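Local coordinates for protein putative glycosyl hydrolase (Bacteroides thetaiotaomicron VPI-5482, PDB 3K11) that is of unproven function but probably hydrolyses glycosidic linkages, like other family 88 glycosyl hydrolases, at residues L136-T140 with L169-Y173. Numbering follows the deposited sequence.
Sequences LQILT and LIQNY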
ATOM      1  N   LEU A 136      23.998  14.486 -35.842  1.00 26.69           N
ATOM      2  CA  LEU A 136      23.815  15.768 -35.193  1.00 29.60           C
ATOM      3  C   LEU A 136      23.728  15.629 -33.665  1.00 29.75           C
ATOM      4  O   LEU A 136      24.087  16.551 -32.925  1.00 30.81           O
ATOM      5  CB  LEU A 136      22.593  16.510 -35.777  1.00 31.11           C
ATOM      6  CG  LEU A 136      22.808  16.963 -37.235  1.00 31.21           C
ATOM      7  CD1 LEU A 136      21.539  17.616 -37.704  1.00 37.30           C
ATOM      8  CD2 LEU A 136      23.998  17.897 -37.434  1.00 37.63           C
ATOM      9  N   GLN A 137      23.281  14.471 -33.189  1.00 28.10           N
ATOM     10  CA  GLN A 137      23.188  14.220 -31.767  1.00 27.95           C
ATOM     11  C   GLN A 137      24.610  14.135 -31.199  1.00 27.50           C
ATOM     12  O   GLN A 137      24.890  14.677 -30.139  1.00 29.79           O
ATOM     13  CB  GLN A 137      22.429  12.914 -31.493  1.00 31.51           C
ATOM     14  CG  GLN A 137      22.206  12.711 -30.037  1.00 26.48           C
ATOM     15  CD  GLN A 137      21.433  11.469 -29.653  1.00 28.24           C
ATOM     16  OE1 GLN A 137      21.598  10.406 -30.262  1.00 28.32           O
ATOM     17  NE2 GLN A 137      20.639  11.577 -28.587  1.00 27.87           N
ATOM     18  N   ILE A 138      25.482  13.462 -31.939  1.00 23.87           N
ATOM     19  CA  ILE A 138      26.874  13.251 -31.537  1.00 23.12           C
ATOM     20  C   ILE A 138      27.640  14.534 -31.657  1.00 23.95           C
ATOM     21  O   ILE A 138      28.415  14.888 -30.776  1.00 25.76           O
ATOM     22  CB  ILE A 138      27.542  12.152 -32.410  1.00 23.64           C
ATOM     23  CG1 ILE A 138      26.867  10.793 -32.125  1.00 23.03           C
ATOM     24  CG2 ILE A 138      29.068  12.100 -32.185  1.00 25.17           C
ATOM     25  CD1 ILE A 138      27.004   9.730 -33.201  1.00 22.31           C
ATOM     26  N   LEU A 139      27.460  15.243 -32.770  1.00 25.75           N
ATOM     27  CA  LEU A 139      28.284  16.427 -33.060  1.00 25.00           C
ATOM     28  C   LEU A 139      27.821  17.683 -32.338  1.00 26.18           C
ATOM     29  O   LEU A 139      28.646  18.498 -31.920  1.00 26.13           O
ATOM     30  CB  LEU A 139      28.324  16.713 -34.568  1.00 25.80           C
ATOM     31  CG  LEU A 139      29.000  15.647 -35.449  1.00 25.72           C
ATOM     32  CD1 LEU A 139      28.646  15.931 -36.908  1.00 24.25           C
ATOM     33  CD2 LEU A 139      30.506  15.592 -35.199  1.00 30.10           C
ATOM     34  N   THR A 140      26.518  17.835 -32.208  1.00 26.67           N
ATOM     35  CA  THR A 140      25.931  19.017 -31.634  1.00 28.65           C
ATOM     36  C   THR A 140      24.873  18.596 -30.606  1.00 28.34           C
ATOM     37  O   THR A 140      23.690  18.803 -30.810  1.00 27.81           O
ATOM     38  CB  THR A 140      25.306  19.921 -32.728  1.00 30.06           C
ATOM     39  OG1 THR A 140      24.393  19.135 -33.524  1.00 34.80           O
ATOM     40  CG2 THR A 140      26.377  20.499 -33.630  1.00 24.70           C
ATOM     41  N   LEU A 169      35.661  13.123 -29.402  1.00 25.08           N
ATOM     42  CA  LEU A 169      34.247  12.960 -29.049  1.00 23.75           C
ATOM     43  C   LEU A 169      34.012  13.277 -27.577  1.00 23.68           C
ATOM     44  O   LEU A 169      33.030  13.922 -27.240  1.00 23.75           O
ATOM     45  CB  LEU A 169      33.754  11.539 -29.371  1.00 25.66           C
ATOM     46  CG  LEU A 169      33.704  11.190 -30.870  1.00 28.21           C
ATOM     47  CD1 LEU A 169      33.643   9.699 -31.078  1.00 25.60           C
ATOM     48  CD2 LEU A 169      32.480  11.859 -31.446  1.00 32.29           C
ATOM     49  N   ILE A 170      34.898  12.786 -26.714  1.00 23.38           N
ATOM     50  CA  ILE A 170      34.827  13.045 -25.274  1.00 22.48           C
ATOM     51  C   ILE A 170      34.896  14.544 -25.014  1.00 24.76           C
ATOM     52  O   ILE A 170      34.078  15.100 -24.276  1.00 25.62           O
ATOM     53  CB  ILE A 170      35.947  12.330 -24.478  1.00 22.42           C
ATOM     54  CG1 ILE A 170      35.753  10.824 -24.458  1.00 23.80           C
ATOM     55  CG2 ILE A 170      36.085  12.890 -23.058  1.00 23.39           C
ATOM     56  CD1 ILE A 170      36.988  10.058 -23.966  1.00 21.94           C
ATOM     57  N   GLN A 171      35.844  15.232 -25.625  1.00 24.66           N
ATOM     58  CA  GLN A 171      35.949  16.686 -25.357  1.00 24.74           C
ATOM     59  C   GLN A 171      34.708  17.434 -25.812  1.00 24.34           C
ATOM     60  O   GLN A 171      34.233  18.356 -25.117  1.00 24.15           O
ATOM     61  CB  GLN A 171      37.194  17.295 -26.008  1.00 23.19           C
ATOM     62  CG  GLN A 171      38.549  16.706 -25.510  1.00 26.89           C
ATOM     63  CD  GLN A 171      38.810  16.918 -24.058  1.00 26.99           C
ATOM     64  OE1 GLN A 171      38.290  17.858 -23.457  1.00 30.93           O
ATOM     65  NE2 GLN A 171      39.592  16.021 -23.449  1.00 28.23           N
ATOM     66  N   ASN A 172      34.156  17.040 -26.954  1.00 23.46           N
ATOM     67  CA  ASN A 172      32.953  17.701 -27.475  1.00 24.44           C
ATOM     68  C   ASN A 172      31.753  17.470 -26.560  1.00 26.64           C
ATOM     69  O   ASN A 172      31.003  18.362 -26.244  1.00 25.56           O
ATOM     70  CB  ASN A 172      32.644  17.161 -28.871  1.00 26.92           C
ATOM     71  CG  ASN A 172      31.529  17.910 -29.565  1.00 28.19           C
ATOM     72  OD1 ASN A 172      31.588  19.125 -29.675  1.00 28.45           O
ATOM     73  ND2 ASN A 172      30.526  17.189 -30.062  1.00 26.00           N
ATOM     74  N   TYR A 173      31.546  16.223 -26.191  1.00 24.58           N
ATOM     75  CA  TYR A 173      30.459  15.880 -25.300  1.00 23.23           C
ATOM     76  C   TYR A 173      30.599  16.598 -23.970  1.00 25.23           C
ATOM     77  O   TYR A 173      29.646  17.203 -23.443  1.00 23.11           O
ATOM     78  CB  TYR A 173      30.476  14.390 -25.049  1.00 24.11           C
ATOM     79  CG  TYR A 173      29.816  13.496 -26.095  1.00 24.28           C
ATOM     80  CD1 TYR A 173      28.621  13.838 -26.708  1.00 22.62           C
ATOM     81  CD2 TYR A 173      30.346  12.242 -26.364  1.00 28.33           C
ATOM     82  CE1 TYR A 173      27.997  12.960 -27.607  1.00 24.89           C
ATOM     83  CE2 TYR A 173      29.761  11.385 -27.252  1.00 27.29           C
ATOM     84  CZ  TYR A 173      28.585  11.740 -27.877  1.00 25.59           C
ATOM     85  OH  TYR A 173      27.973  10.822 -28.724  1.00 28.03           O
TER
HETATM   86  O   HOH W   1      30.840  14.303 -29.426  1.00 25.29           O
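N172 reaches from helix 167-180 to the C-terminal end of helix 133-139, where its ND2 donates to the backbone O of L139 at 2.9 Å. L139 O lies close to the plane of the N172 amide, and the N-H points almost straight at it (164°), yet the donor sits above the L139 carbonyl plane, off its lone pairs. With CG anti to the backbone N (chi1 -172°), the amide of N172 is carried outward to the neighbouring helix. ND2 also donates to a water, at 3.0 Å, and this water in turn donates to I138 O at 2.8 Å and to L169 O, one turn back on N172's own helix, so it spans the two helices. The same water sits 3.4 Å above the ring plane of Y173, over the ring centre, so the aromatic face floors the polar site.

I138 spreads its two branches from CB: CG2 packs on L169 CD2, an apolar contact at a tight 3.5 Å, while CG1 lies 3.6 Å from the phenol oxygen Y173 OH, the two side chains meeting at a slant. Beyond the pair, I138 rests on L114 of helix 101-128, and Y173 on V150 and C151 of helix 148-160. This is helix-to-helix packing in a family known for its (alpha/alpha)6 barrel, centred about 21 Å from the chain's centre.

With N172 cut back to an alanine, L139 O would probably lose its side-chain donor and the bridging water one of its three partners. Helix 133-139 is thus joined to helix 167-180 through carbonyls of its last turn: one side-chain amide and one water supply N-H and O-H donors there, and the I138 and L169 side chains and the Y173 ring border them.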